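Local coordinates for protein importin subunit beta-1 (Saccharomyces cerevisiae, PDB 5OWU) that carries proteins into the nucleus by associating with importin alpha, which binds the classical nuclear localization signal of the cargo, at residues A[716-721]-A[763-768]; A[723-728]-A[770-775]; A[214-219]-A[223-228]; A[179-184]-A[206-211]. All coordinates share one frame; numbering follows the deposited sequence.

In the fold
From the N terminus, interaction 4 comes first: it closes a loop of 21 intervening, mostly helical residues and joins the two helices of HEAT 5. Interaction 3 follows in series, spanning just three residues where the chain turns from the short helix 213-216 into the first helix of HEAT 6; the two touch where Leu181 meets Asn215. Far along the chain, with centres about 50 Å or more from this pair, interactions 1 and 2 both use helix 718-732. Their segments alternate in sequence, so the loops cross, each running over helix 741-764. Interaction 1 binds HEAT 17 to the turn that follows it, and interaction 2 binds it to the start of HEAT 18.

Interaction 1. Residues A[716-721]-A[763-768]; sequences DFIPYL and AGLHDK
Leu765 makes most of this contact, dividing its two methyl groups between Ile718 and Leu721. With CG anti to the carbonyl carbon (chi1 -54°), both methyls come within reach of helix 718-732. CD1 meets Leu721 CD2 tip to tip at 3.7 Å, while CD2 rests on Ile718 CG1 at 3.8 Å, the two chains running at a slant to each other. A branched apolar residue suits the place because one fork can meet two residues a turn apart on the helix. Leu765 is also where helix 741-764 gives up helical geometry and a type I turn begins. The contact thus lies at the edge of HEAT 17, whose two helices are antiparallel: the start of one is packed against the exit from the other. Behind it, Phe717 and Leu721 both touch Ile761 of helix 741-764. His766 and Asp767 form the middle of the turn, which the bond from Lys768 N to Leu765 O closes at 2.9 Å. Lys768, at the N-cap position of helix 769-772, lends its aliphatic part alone: its CG lies 4.0 Å from Ile718 CD1, the two side chains crossing at about a right angle. Its bent chain covers the isoleucine methyl.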
loop_
_atom_site.group_PDB
_atom_site.type_symbol
_atom_site.label_atom_id
_atom_site.label_comp_id
_atom_site.label_asym_id
_atom_site.label_seq_id
_atom_site.Cartn_x
_atom_site.Cartn_y
_atom_site.Cartn_z
ATOM N N ASP A 716 23.185 31.153 -10.191
ATOM C CA ASP A 716 22.189 32.032 -9.585
ATOM C C ASP A 716 21.580 31.421 -8.325
ATOM O O ASP A 716 20.966 32.138 -7.523
ATOM C CB ASP A 716 21.083 32.334 -10.595
ATOM C CG ASP A 716 21.493 33.353 -11.649
ATOM O OD1 ASP A 716 22.666 33.777 -11.679
ATOM O OD2 ASP A 716 20.621 33.727 -12.458
ATOM N N PHE A 717 21.725 30.106 -8.145
ATOM C CA PHE A 717 21.155 29.400 -7.006
ATOM C C PHE A 717 21.962 29.585 -5.729
ATOM O O PHE A 717 21.447 29.307 -4.642
ATOM C CB PHE A 717 21.070 27.909 -7.332
ATOM C CG PHE A 717 20.144 27.130 -6.429
ATOM C CD1 PHE A 717 18.769 27.225 -6.582
ATOM C CD2 PHE A 717 20.649 26.284 -5.450
ATOM C CE1 PHE A 717 17.913 26.495 -5.766
ATOM C CE2 PHE A 717 19.800 25.556 -4.633
ATOM C CZ PHE A 717 18.429 25.666 -4.792
ATOM N N ILE A 718 23.207 30.050 -5.828
ATOM C CA ILE A 718 24.102 30.017 -4.667
ATOM C C ILE A 718 23.525 30.761 -3.469
ATOM O O ILE A 718 23.661 30.267 -2.340
ATOM C CB ILE A 718 25.501 30.496 -5.071
ATOM C CG1 ILE A 718 26.149 29.440 -5.978
ATOM C CG2 ILE A 718 26.363 30.768 -3.838
ATOM C CD1 ILE A 718 27.391 29.910 -6.721
ATOM N N PRO A 719 22.881 31.920 -3.611
ATOM C CA PRO A 719 22.354 32.593 -2.412
ATOM C C PRO A 719 21.284 31.799 -1.674
ATOM O O PRO A 719 21.111 32.010 -0.471
ATOM C CB PRO A 719 21.799 33.913 -2.965
ATOM C CG PRO A 719 22.606 34.156 -4.195
ATOM C CD PRO A 719 22.822 32.795 -4.790
ATOM N N TYR A 720 20.570 30.891 -2.342
ATOM C CA TYR A 720 19.567 30.058 -1.678
ATOM C C TYR A 720 20.149 28.762 -1.119
ATOM O O TYR A 720 19.511 28.114 -0.272
ATOM C CB TYR A 720 18.432 29.727 -2.655
ATOM C CG TYR A 720 17.928 30.918 -3.436
ATOM C CD1 TYR A 720 16.895 31.707 -2.950
ATOM C CD2 TYR A 720 18.481 31.253 -4.664
ATOM C CE1 TYR A 720 16.430 32.797 -3.663
ATOM C CE2 TYR A 720 18.020 32.349 -5.385
ATOM C CZ TYR A 720 17.001 33.119 -4.874
ATOM O OH TYR A 720 16.541 34.214 -5.577
ATOM N N LEU A 721 21.364 28.406 -1.538
ATOM C CA LEU A 721 21.888 27.067 -1.305
ATOM C C LEU A 721 21.853 26.693 0.174
ATOM O O LEU A 721 21.291 25.658 0.552
ATOM C CB LEU A 721 23.307 26.979 -1.863
ATOM C CG LEU A 721 24.010 25.633 -1.751
ATOM C CD1 LEU A 721 23.224 24.546 -2.470
ATOM C CD2 LEU A 721 25.415 25.754 -2.318
ATOM N N ALA A 763 24.377 19.298 -10.462
ATOM C CA ALA A 763 24.402 19.674 -11.875
ATOM C C ALA A 763 24.523 21.185 -12.038
ATOM O O ALA A 763 25.341 21.673 -12.823
ATOM C CB ALA A 763 23.149 19.165 -12.585
ATOM N N GLY A 764 23.713 21.945 -11.302
ATOM C CA GLY A 764 23.721 23.390 -11.459
ATOM C C GLY A 764 25.027 24.032 -11.038
ATOM O O GLY A 764 25.474 24.998 -11.659
ATOM N N LEU A 765 25.663 23.499 -9.997
ATOM C CA LEU A 765 26.903 24.053 -9.475
ATOM C C LEU A 765 28.127 23.293 -9.963
ATOM O O LEU A 765 29.170 23.324 -9.301
ATOM C CB LEU A 765 26.860 24.069 -7.950
ATOM C CG LEU A 765 25.651 24.787 -7.351
ATOM C CD1 LEU A 765 25.728 24.748 -5.830
ATOM C CD2 LEU A 765 25.562 26.223 -7.859
ATOM N N HIS A 766 28.013 22.630 -11.118
ATOM C CA HIS A 766 29.121 21.857 -11.667
ATOM C C HIS A 766 30.402 22.679 -11.749
ATOM O O HIS A 766 31.498 22.140 -11.572
ATOM C CB HIS A 766 28.724 21.331 -13.050
ATOM C CG HIS A 766 29.830 20.645 -13.790
ATOM N ND1 HIS A 766 30.651 21.306 -14.677
ATOM C CD2 HIS A 766 30.235 19.353 -13.792
ATOM C CE1 HIS A 766 31.524 20.452 -15.185
ATOM N NE2 HIS A 766 31.291 19.260 -14.666
ATOM N N ASP A 767 30.284 23.977 -12.016
ATOM C CA ASP A 767 31.433 24.861 -12.165
ATOM C C ASP A 767 31.759 25.644 -10.901
ATOM O O ASP A 767 32.686 26.458 -10.918
ATOM C CB ASP A 767 31.195 25.854 -13.312
ATOM C CG ASP A 767 31.296 25.211 -14.679
ATOM O OD1 ASP A 767 31.873 24.105 -14.785
ATOM O OD2 ASP A 767 30.809 25.827 -15.651
ATOM N N LYS A 768 31.027 25.429 -9.812
ATOM C CA LYS A 768 31.191 26.207 -8.587
ATOM C C LYS A 768 31.485 25.278 -7.414
ATOM O O LYS A 768 30.741 25.242 -6.426
ATOM C CB LYS A 768 29.950 27.058 -8.327
ATOM C CG LYS A 768 29.699 28.077 -9.421
ATOM C CD LYS A 768 30.621 29.276 -9.283
ATOM C CE LYS A 768 31.154 29.760 -10.628
ATOM N NZ LYS A 768 30.124 29.769 -11.694
#

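Interaction 2. Residues A[723-728]-A[770-775]; sequences DIMALC and EALFPY
Met725 reaches Tyr775 with its CG anti to the carbonyl carbon (chi1 -77°) and a second bend at chi2 (-64°), which lays the thioether along the ring face instead of letting it run straight out. Tyr775 likewise holds its own CG anti to the carbonyl carbon, turning a face of the ring toward helix 718-732. The outcome is a CH-pi contact: Met725 CG sits 3.6 Å from the centroid of the Tyr775 ring, only 12° off its normal. Met725 SD lies farther out, 4.6 Å from the same centroid and oblique to it, a Met-aromatic contact at the side of the face. The terminal CE lies over the CB end of the same face, 3.6 Å from Tyr775 CB, and ends 4.1 Å from Leu772 CD1. A methionine suits this place because its unbranched, flexible chain can follow the flat ring and still reach the leucine beyond.

The pairing carries the helical stack from HEAT 17 into HEAT 18, whose beginning includes Tyr775. Pro774 CG covers the opposite face of the ring toward its rim, and Leu721 also packs on the tyrosine. At the polar end, Tyr775 OH is hydrogen-bonded to Asn722 ND2. An alanine in place of Tyr775 would probably leave Met725 CG without the ring it lies on, and the Asn722 amide without its phenol partner. Since carbon and sulfur meet a pi face here, the cohesion between the two segments is probably mainly dispersive, and the polar anchor, Tyr775 OH, is held by Asn722 just before the first segment.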
loop_
_atom_site.group_PDB
_atom_site.type_symbol
_atom_site.label_atom_id
_atom_site.label_comp_id
_atom_site.label_asym_id
_atom_site.label_seq_id
_atom_site.Cartn_x
_atom_site.Cartn_y
_atom_site.Cartn_z
ATOM N N ASP A 723 20.103 27.695 2.721
ATOM C CA ASP A 723 18.770 27.409 3.240
ATOM C C ASP A 723 18.270 26.073 2.711
ATOM O O ASP A 723 17.815 25.213 3.479
ATOM C CB ASP A 723 17.797 28.526 2.876
ATOM C CG ASP A 723 18.052 29.794 3.657
ATOM O OD1 ASP A 723 18.662 29.718 4.746
ATOM O OD2 ASP A 723 17.633 30.863 3.174
ATOM N N ILE A 724 18.404 25.857 1.400
ATOM C CA ILE A 724 17.884 24.627 0.808
ATOM C C ILE A 724 18.605 23.428 1.397
ATOM O O ILE A 724 17.977 22.417 1.751
ATOM C CB ILE A 724 18.006 24.677 -0.728
ATOM C CG1 ILE A 724 17.132 25.794 -1.321
ATOM C CG2 ILE A 724 17.684 23.327 -1.367
ATOM C CD1 ILE A 724 15.794 26.047 -0.647
ATOM N N MET A 725 19.924 23.532 1.562
ATOM C CA MET A 725 20.645 22.395 2.115
ATOM C C MET A 725 20.140 22.093 3.515
ATOM O O MET A 725 19.939 20.925 3.874
ATOM C CB MET A 725 22.149 22.659 2.116
ATOM C CG MET A 725 22.800 22.495 0.748
ATOM S SD MET A 725 22.711 20.794 0.136
ATOM C CE MET A 725 23.912 20.805 -1.184
ATOM N N ALA A 726 19.856 23.135 4.299
ATOM C CA ALA A 726 19.306 22.897 5.623
ATOM C C ALA A 726 18.069 22.026 5.504
ATOM O O ALA A 726 17.984 20.951 6.115
ATOM C CB ALA A 726 18.988 24.224 6.313
ATOM N N LEU A 727 17.139 22.433 4.636
ATOM C CA LEU A 727 15.918 21.664 4.445
ATOM C C LEU A 727 16.255 20.223 4.096
ATOM O O LEU A 727 15.756 19.281 4.729
ATOM C CB LEU A 727 15.060 22.307 3.356
ATOM C CG LEU A 727 14.417 23.646 3.720
ATOM C CD1 LEU A 727 13.710 24.225 2.503
ATOM C CD2 LEU A 727 13.445 23.503 4.889
ATOM N N CYS A 728 17.153 20.034 3.131
ATOM C CA CYS A 728 17.457 18.678 2.704
ATOM C C CYS A 728 17.978 17.870 3.880
ATOM O O CYS A 728 17.496 16.762 4.148
ATOM C CB CYS A 728 18.453 18.694 1.543
ATOM S SG CYS A 728 17.728 19.276 -0.016
ATOM N N GLU A 770 33.483 25.501 -4.997
ATOM C CA GLU A 770 33.628 26.166 -3.708
ATOM C C GLU A 770 32.280 26.368 -3.032
ATOM O O GLU A 770 32.204 26.417 -1.800
ATOM C CB GLU A 770 34.348 27.511 -3.873
ATOM C CG GLU A 770 33.560 28.588 -4.615
ATOM C CD GLU A 770 33.529 28.382 -6.122
ATOM O OE1 GLU A 770 34.049 27.350 -6.606
ATOM O OE2 GLU A 770 32.984 29.264 -6.821
ATOM N N ALA A 771 31.209 26.485 -3.814
ATOM C CA ALA A 771 29.885 26.620 -3.225
ATOM C C ALA A 771 29.380 25.290 -2.684
ATOM O O ALA A 771 28.668 25.259 -1.673
ATOM C CB ALA A 771 28.909 27.184 -4.257
ATOM N N LEU A 772 29.733 24.181 -3.341
ATOM C CA LEU A 772 29.239 22.876 -2.917
ATOM C C LEU A 772 30.078 22.276 -1.795
ATOM O O LEU A 772 29.568 21.465 -1.009
ATOM C CB LEU A 772 29.215 21.913 -4.112
ATOM C CG LEU A 772 28.600 20.536 -3.859
ATOM C CD1 LEU A 772 27.092 20.639 -3.770
ATOM C CD2 LEU A 772 29.010 19.537 -4.935
ATOM N N PHE A 773 31.343 22.682 -1.688
ATOM C CA PHE A 773 32.311 22.000 -0.827
ATOM C C PHE A 773 31.807 21.710 0.582
ATOM O O PHE A 773 31.960 20.565 1.040
ATOM C CB PHE A 773 33.604 22.826 -0.777
ATOM C CG PHE A 773 34.667 22.235 0.107
ATOM C CD1 PHE A 773 35.255 21.022 -0.213
ATOM C CD2 PHE A 773 35.079 22.893 1.253
ATOM C CE1 PHE A 773 36.233 20.474 0.595
ATOM C CE2 PHE A 773 36.061 22.344 2.069
ATOM C CZ PHE A 773 36.633 21.136 1.736
ATOM N N PRO A 774 31.219 22.659 1.319
ATOM C CA PRO A 774 30.852 22.373 2.715
ATOM C C PRO A 774 29.671 21.428 2.884
ATOM O O PRO A 774 29.289 21.149 4.027
ATOM C CB PRO A 774 30.529 23.766 3.281
ATOM C CG PRO A 774 30.153 24.579 2.094
ATOM C CD PRO A 774 31.011 24.081 0.979
ATOM N N TYR A 775 29.082 20.927 1.799
ATOM C CA TYR A 775 27.931 20.038 1.875
ATOM C C TYR A 775 28.237 18.627 1.396
ATOM O O TYR A 775 27.343 17.770 1.421
ATOM C CB TYR A 775 26.773 20.620 1.055
ATOM C CG TYR A 775 26.463 22.044 1.428
ATOM C CD1 TYR A 775 25.873 22.340 2.645
ATOM C CD2 TYR A 775 26.776 23.093 0.574
ATOM C CE1 TYR A 775 25.591 23.631 3.000
ATOM C CE2 TYR A 775 26.503 24.398 0.926
ATOM C CZ TYR A 775 25.910 24.661 2.138
ATOM O OH TYR A 775 25.633 25.954 2.502
#

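Interaction 3. Residues A[214-219]-A[223-228]; sequences NNMERE and NYLMQV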
loop_
_atom_site.group_PDB
_atom_site.type_symbol
_atom_site.label_atom_id
_atom_site.label_comp_id
_atom_site.label_asym_id
_atom_site.label_seq_id
_atom_site.Cartn_x
_atom_site.Cartn_y
_atom_site.Cartn_z
ATOM N N ASN A 214 9.847 -15.842 22.070
ATOM C CA ASN A 214 10.523 -16.688 23.047
ATOM C C ASN A 214 9.685 -17.906 23.402
ATOM O O ASN A 214 10.235 -18.990 23.625
ATOM C CB ASN A 214 10.857 -15.876 24.297
ATOM C CG ASN A 214 11.874 -14.783 24.022
ATOM O OD1 ASN A 214 12.646 -14.868 23.066
ATOM N ND2 ASN A 214 11.881 -13.754 24.859
ATOM N N ASN A 215 8.358 -17.759 23.430
ATOM C CA ASN A 215 7.491 -18.904 23.695
ATOM C C ASN A 215 7.459 -19.860 22.506
ATOM O O ASN A 215 7.492 -21.081 22.685
ATOM C CB ASN A 215 6.077 -18.427 24.025
ATOM C CG ASN A 215 6.048 -17.438 25.167
ATOM O OD1 ASN A 215 6.179 -16.230 24.961
ATOM N ND2 ASN A 215 5.868 -17.944 26.382
ATOM N N MET A 216 7.395 -19.321 21.283
ATOM C CA MET A 216 7.346 -20.165 20.089
ATOM C C MET A 216 8.640 -20.943 19.887
ATOM O O MET A 216 8.623 -22.027 19.291
ATOM C CB MET A 216 7.038 -19.305 18.859
ATOM C CG MET A 216 5.622 -18.729 18.830
ATOM S SD MET A 216 4.358 -19.997 18.573
ATOM C CE MET A 216 3.934 -20.446 20.257
ATOM N N GLU A 217 9.762 -20.426 20.375
ATOM C CA GLU A 217 11.011 -21.170 20.295
ATOM C C GLU A 217 11.076 -22.323 21.288
ATOM O O GLU A 217 12.046 -23.087 21.247
ATOM C CB GLU A 217 12.190 -20.221 20.507
ATOM C CG GLU A 217 12.313 -19.164 19.415
ATOM C CD GLU A 217 13.383 -18.131 19.708
ATOM O OE1 GLU A 217 13.865 -18.073 20.861
ATOM O OE2 GLU A 217 13.740 -17.375 18.779
ATOM N N ARG A 218 10.084 -22.479 22.164
ATOM C CA ARG A 218 10.016 -23.604 23.088
ATOM C C ARG A 218 9.056 -24.633 22.516
ATOM O O ARG A 218 7.866 -24.348 22.353
ATOM C CB ARG A 218 9.559 -23.163 24.478
ATOM C CG ARG A 218 10.499 -22.188 25.155
ATOM C CD ARG A 218 9.842 -21.517 26.348
ATOM N NE ARG A 218 10.546 -20.295 26.715
ATOM C CZ ARG A 218 10.022 -19.317 27.447
ATOM N NH1 ARG A 218 8.778 -19.405 27.902
ATOM N NH2 ARG A 218 10.747 -18.242 27.721
ATOM N N GLU A 219 9.573 -25.828 22.229
ATOM C CA GLU A 219 8.789 -26.823 21.504
ATOM C C GLU A 219 7.493 -27.155 22.233
ATOM O O GLU A 219 6.437 -27.264 21.605
ATOM C CB GLU A 219 9.617 -28.096 21.286
ATOM C CG GLU A 219 9.001 -29.063 20.275
ATOM C CD GLU A 219 9.638 -30.445 20.306
ATOM O OE1 GLU A 219 10.760 -30.587 20.842
ATOM O OE2 GLU A 219 9.005 -31.396 19.797
ATOM N N ASN A 223 3.901 -26.411 20.649
ATOM C CA ASN A 223 3.003 -27.531 20.400
ATOM C C ASN A 223 1.649 -27.290 21.048
ATOM O O ASN A 223 0.605 -27.439 20.402
ATOM C CB ASN A 223 3.613 -28.837 20.923
ATOM C CG ASN A 223 4.741 -29.362 20.042
ATOM O OD1 ASN A 223 4.912 -28.927 18.908
ATOM N ND2 ASN A 223 5.511 -30.313 20.565
ATOM N N TYR A 224 1.640 -26.914 22.332
ATOM C CA TYR A 224 0.364 -26.733 23.019
ATOM C C TYR A 224 -0.457 -25.614 22.385
ATOM O O TYR A 224 -1.665 -25.766 22.154
ATOM C CB TYR A 224 0.594 -26.439 24.501
ATOM C CG TYR A 224 -0.689 -26.188 25.261
ATOM C CD1 TYR A 224 -1.565 -27.226 25.536
ATOM C CD2 TYR A 224 -1.028 -24.912 25.700
ATOM C CE1 TYR A 224 -2.739 -27.008 26.226
ATOM C CE2 TYR A 224 -2.203 -24.686 26.392
ATOM C CZ TYR A 224 -3.056 -25.737 26.652
ATOM O OH TYR A 224 -4.229 -25.522 27.342
ATOM N N LEU A 225 0.179 -24.475 22.106
ATOM C CA LEU A 225 -0.540 -23.364 21.487
ATOM C C LEU A 225 -1.129 -23.769 20.136
ATOM O O LEU A 225 -2.292 -23.468 19.836
ATOM C CB LEU A 225 0.390 -22.164 21.325
ATOM C CG LEU A 225 -0.284 -20.906 20.760
ATOM C CD1 LEU A 225 -1.485 -20.517 21.604
ATOM C CD2 LEU A 225 0.678 -19.738 20.670
ATOM N N MET A 226 -0.331 -24.437 19.297
ATOM C CA MET A 226 -0.836 -24.856 17.990
ATOM C C MET A 226 -1.985 -25.844 18.140
ATOM O O MET A 226 -2.957 -25.800 17.377
ATOM C CB MET A 226 0.291 -25.469 17.156
ATOM C CG MET A 226 1.326 -24.446 16.677
ATOM S SD MET A 226 0.571 -23.186 15.639
ATOM C CE MET A 226 0.312 -24.107 14.117
ATOM N N GLN A 227 -1.890 -26.741 19.119
ATOM C CA GLN A 227 -2.989 -27.655 19.400
ATOM C C GLN A 227 -4.269 -26.889 19.714
ATOM O O GLN A 227 -5.342 -27.203 19.183
ATOM C CB GLN A 227 -2.608 -28.585 20.554
ATOM C CG GLN A 227 -3.726 -29.517 20.994
ATOM C CD GLN A 227 -3.249 -30.588 21.967
ATOM O OE1 GLN A 227 -2.055 -30.877 22.060
ATOM N NE2 GLN A 227 -4.185 -31.174 22.701
ATOM N N VAL A 228 -4.171 -25.861 20.566
ATOM C CA VAL A 228 -5.352 -25.069 20.917
ATOM C C VAL A 228 -5.913 -24.363 19.686
ATOM O O VAL A 228 -7.133 -24.317 19.474
ATOM C CB VAL A 228 -5.009 -24.059 22.027
ATOM C CG1 VAL A 228 -6.185 -23.109 22.275
ATOM C CG2 VAL A 228 -4.622 -24.783 23.312
#
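Asn223 and Glu219 are joined by the backbone bond of a first helical turn: Asn223 N donates to Glu219 O at 2.8 Å, with an N-H...O angle of 164°. This is where the short helix 213-216 gives way to helix 219-233, the opening helix of HEAT 6, with Arg218 at its N-cap position. The Asn223 side chain curls back over the same carbonyl, its CG anti to its own carbonyl carbon (chi1 -75°). Its ND2 approaches Glu219 CG to 3.7 Å. The amide stands nearly perpendicular to the carboxylate (86°), and the two groups are not hydrogen-bonded to each other. On the buried side, Met216 bends at chi2 and chi3 and crosses Leu225 at about a right angle; Met216 CE presses on Leu225 CD2 at 3.4 Å, closer than usual for two methyls. An unbranched, flexible methionine can bend its methyl up against the leucine branch.

Further out, Asn223 OD1 is hydrogen-bonded to Tyr262 OH of helix 260-274. A leucine in place of Asn223 would probably leave the Tyr262 hydroxyl without this partner. Leu225 also packs on Val185 of helix 177-188 and Met216 on Tyr255 of helix 238-255, which set the two apolar chains between neighbouring helices. At the turn itself, Arg218 NH1 forms a salt bridge with Glu221 OE2, and Arg222 NH1 bonds to Met216 O.

Interaction 4. Residues A[179-184]-A[206-211]; sequences NILIAI and ADSLIF
Ser208 faces Ile180, Leu181 and Ile184, three residues that one side of helix 177-188 presents to it. The apolar contacts come first. Ile184 CD1 approaches Ser208 CB to 4.0 Å, the nearest meeting of the two segments, and Ile180 CG2 stands 4.3 Å from the same Ser208 CB. The isoleucines, one helical turn apart, both come to the small serine from the same side, and the backbones are close, with 8.0 Å between the CA atoms of Ile180 and Ser208. Leu181 adds a long carbon-oxygen approach, its CD2 4.5 Å from Ser208 OG. Here the two antiparallel helices of HEAT 5 lean together where helix 195-208 runs out, and Cys163 of helix 149-165 also touches the serine. The polar bonds stay on the serine's own side of the contact. A chi1 of 79° sets Ser208 OG between its backbone N and carbonyl carbon, where it is hydrogen-bonded to Leu205 O; a buried hydroxyl is thereby satisfied within its own helix, leaving CB to meet the isoleucines. Serine suits the spot because it is small and can return its polar atom to the backbone. Past the serine, the chain is drawn round by a backbone bond from Phe211 N to Ser208 O, 2.8 Å long.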
loop_
_atom_site.group_PDB
_atom_site.type_symbol
_atom_site.label_atom_id
_atom_site.label_comp_id
_atom_site.label_asym_id
_atom_site.label_seq_id
_atom_site.Cartn_x
_atom_site.Cartn_y
_atom_site.Cartn_z
ATOM N N ASN A 179 2.645 -14.830 30.906
ATOM C CA ASN A 179 1.357 -14.608 31.557
ATOM C C ASN A 179 0.301 -14.177 30.551
ATOM O O ASN A 179 -0.858 -14.610 30.630
ATOM C CB ASN A 179 1.509 -13.571 32.664
ATOM C CG ASN A 179 2.211 -14.130 33.872
ATOM O OD1 ASN A 179 1.960 -15.268 34.261
ATOM N ND2 ASN A 179 3.107 -13.346 34.465
ATOM N N ILE A 180 0.692 -13.368 29.566
ATOM C CA ILE A 180 -0.260 -13.002 28.525
ATOM C C ILE A 180 -0.828 -14.268 27.903
ATOM O O ILE A 180 -2.050 -14.463 27.849
ATOM C CB ILE A 180 0.410 -12.086 27.484
ATOM C CG1 ILE A 180 0.734 -10.735 28.126
ATOM C CG2 ILE A 180 -0.477 -11.909 26.236
ATOM C CD1 ILE A 180 1.496 -9.783 27.222
ATOM N N LEU A 181 0.052 -15.202 27.535
ATOM C CA LEU A 181 -0.440 -16.413 26.891
ATOM C C LEU A 181 -1.336 -17.192 27.834
ATOM O O LEU A 181 -2.416 -17.653 27.436
ATOM C CB LEU A 181 0.723 -17.266 26.394
ATOM C CG LEU A 181 1.295 -16.807 25.051
ATOM C CD1 LEU A 181 2.541 -17.599 24.717
ATOM C CD2 LEU A 181 0.262 -16.934 23.919
ATOM N N ILE A 182 -0.955 -17.277 29.113
ATOM C CA ILE A 182 -1.796 -18.023 30.039
ATOM C C ILE A 182 -3.175 -17.399 30.069
ATOM O O ILE A 182 -4.194 -18.086 29.937
ATOM C CB ILE A 182 -1.170 -18.080 31.443
ATOM C CG1 ILE A 182 0.124 -18.889 31.416
ATOM C CG2 ILE A 182 -2.139 -18.715 32.424
ATOM C CD1 ILE A 182 0.993 -18.679 32.637
ATOM N N ALA A 183 -3.226 -16.075 30.185
ATOM C CA ALA A 183 -4.526 -15.433 30.279
ATOM C C ALA A 183 -5.309 -15.632 28.988
ATOM O O ALA A 183 -6.516 -15.902 29.018
ATOM C CB ALA A 183 -4.351 -13.948 30.609
ATOM N N ILE A 184 -4.627 -15.568 27.844
ATOM C CA ILE A 184 -5.352 -15.618 26.580
ATOM C C ILE A 184 -5.819 -17.037 26.292
ATOM O O ILE A 184 -7.000 -17.274 26.009
ATOM C CB ILE A 184 -4.484 -15.059 25.437
ATOM C CG1 ILE A 184 -4.377 -13.535 25.563
ATOM C CG2 ILE A 184 -5.066 -15.449 24.067
ATOM C CD1 ILE A 184 -3.491 -12.888 24.533
ATOM N N ALA A 206 -4.143 -13.498 18.249
ATOM C CA ALA A 206 -3.657 -12.903 17.012
ATOM C C ALA A 206 -2.908 -11.606 17.295
ATOM O O ALA A 206 -1.806 -11.390 16.777
ATOM C CB ALA A 206 -4.823 -12.655 16.058
ATOM N N ASP A 207 -3.487 -10.735 18.134
ATOM C CA ASP A 207 -2.811 -9.479 18.470
ATOM C C ASP A 207 -1.475 -9.718 19.163
ATOM O O ASP A 207 -0.552 -8.904 19.036
ATOM C CB ASP A 207 -3.689 -8.613 19.379
ATOM C CG ASP A 207 -4.902 -8.045 18.664
ATOM O OD1 ASP A 207 -4.848 -7.856 17.433
ATOM O OD2 ASP A 207 -5.912 -7.785 19.344
ATOM N N SER A 208 -1.357 -10.809 19.914
ATOM C CA SER A 208 -0.190 -11.038 20.750
ATOM C C SER A 208 0.967 -11.684 20.005
ATOM O O SER A 208 2.089 -11.689 20.528
ATOM C CB SER A 208 -0.561 -11.952 21.919
ATOM O OG SER A 208 -0.609 -13.300 21.481
ATOM N N LEU A 209 0.716 -12.246 18.816
ATOM C CA LEU A 209 1.701 -13.126 18.186
ATOM C C LEU A 209 3.095 -12.507 18.073
ATOM O O LEU A 209 4.102 -13.212 18.211
ATOM C CB LEU A 209 1.200 -13.555 16.809
ATOM C CG LEU A 209 -0.007 -14.493 16.881
ATOM C CD1 LEU A 209 -0.475 -14.848 15.500
ATOM C CD2 LEU A 209 0.284 -15.763 17.676
ATOM N N ILE A 210 3.192 -11.202 17.819
ATOM C CA ILE A 210 4.516 -10.620 17.613
ATOM C C ILE A 210 5.335 -10.560 18.895
ATOM O O ILE A 210 6.544 -10.306 18.831
ATOM C CB ILE A 210 4.385 -9.226 16.957
ATOM C CG1 ILE A 210 3.857 -9.397 15.527
ATOM C CG2 ILE A 210 5.722 -8.491 16.926
ATOM C CD1 ILE A 210 3.870 -8.150 14.662
ATOM N N PHE A 211 4.731 -10.830 20.052
ATOM C CA PHE A 211 5.426 -10.729 21.331
ATOM C C PHE A 211 5.749 -12.075 21.962
ATOM O O PHE A 211 6.207 -12.109 23.107
ATOM C CB PHE A 211 4.593 -9.894 22.303
ATOM C CG PHE A 211 4.355 -8.501 21.828
ATOM C CD1 PHE A 211 5.365 -7.556 21.891
ATOM C CD2 PHE A 211 3.131 -8.135 21.302
ATOM C CE1 PHE A 211 5.153 -6.268 21.447
ATOM C CE2 PHE A 211 2.912 -6.848 20.857
ATOM C CZ PHE A 211 3.927 -5.914 20.929
#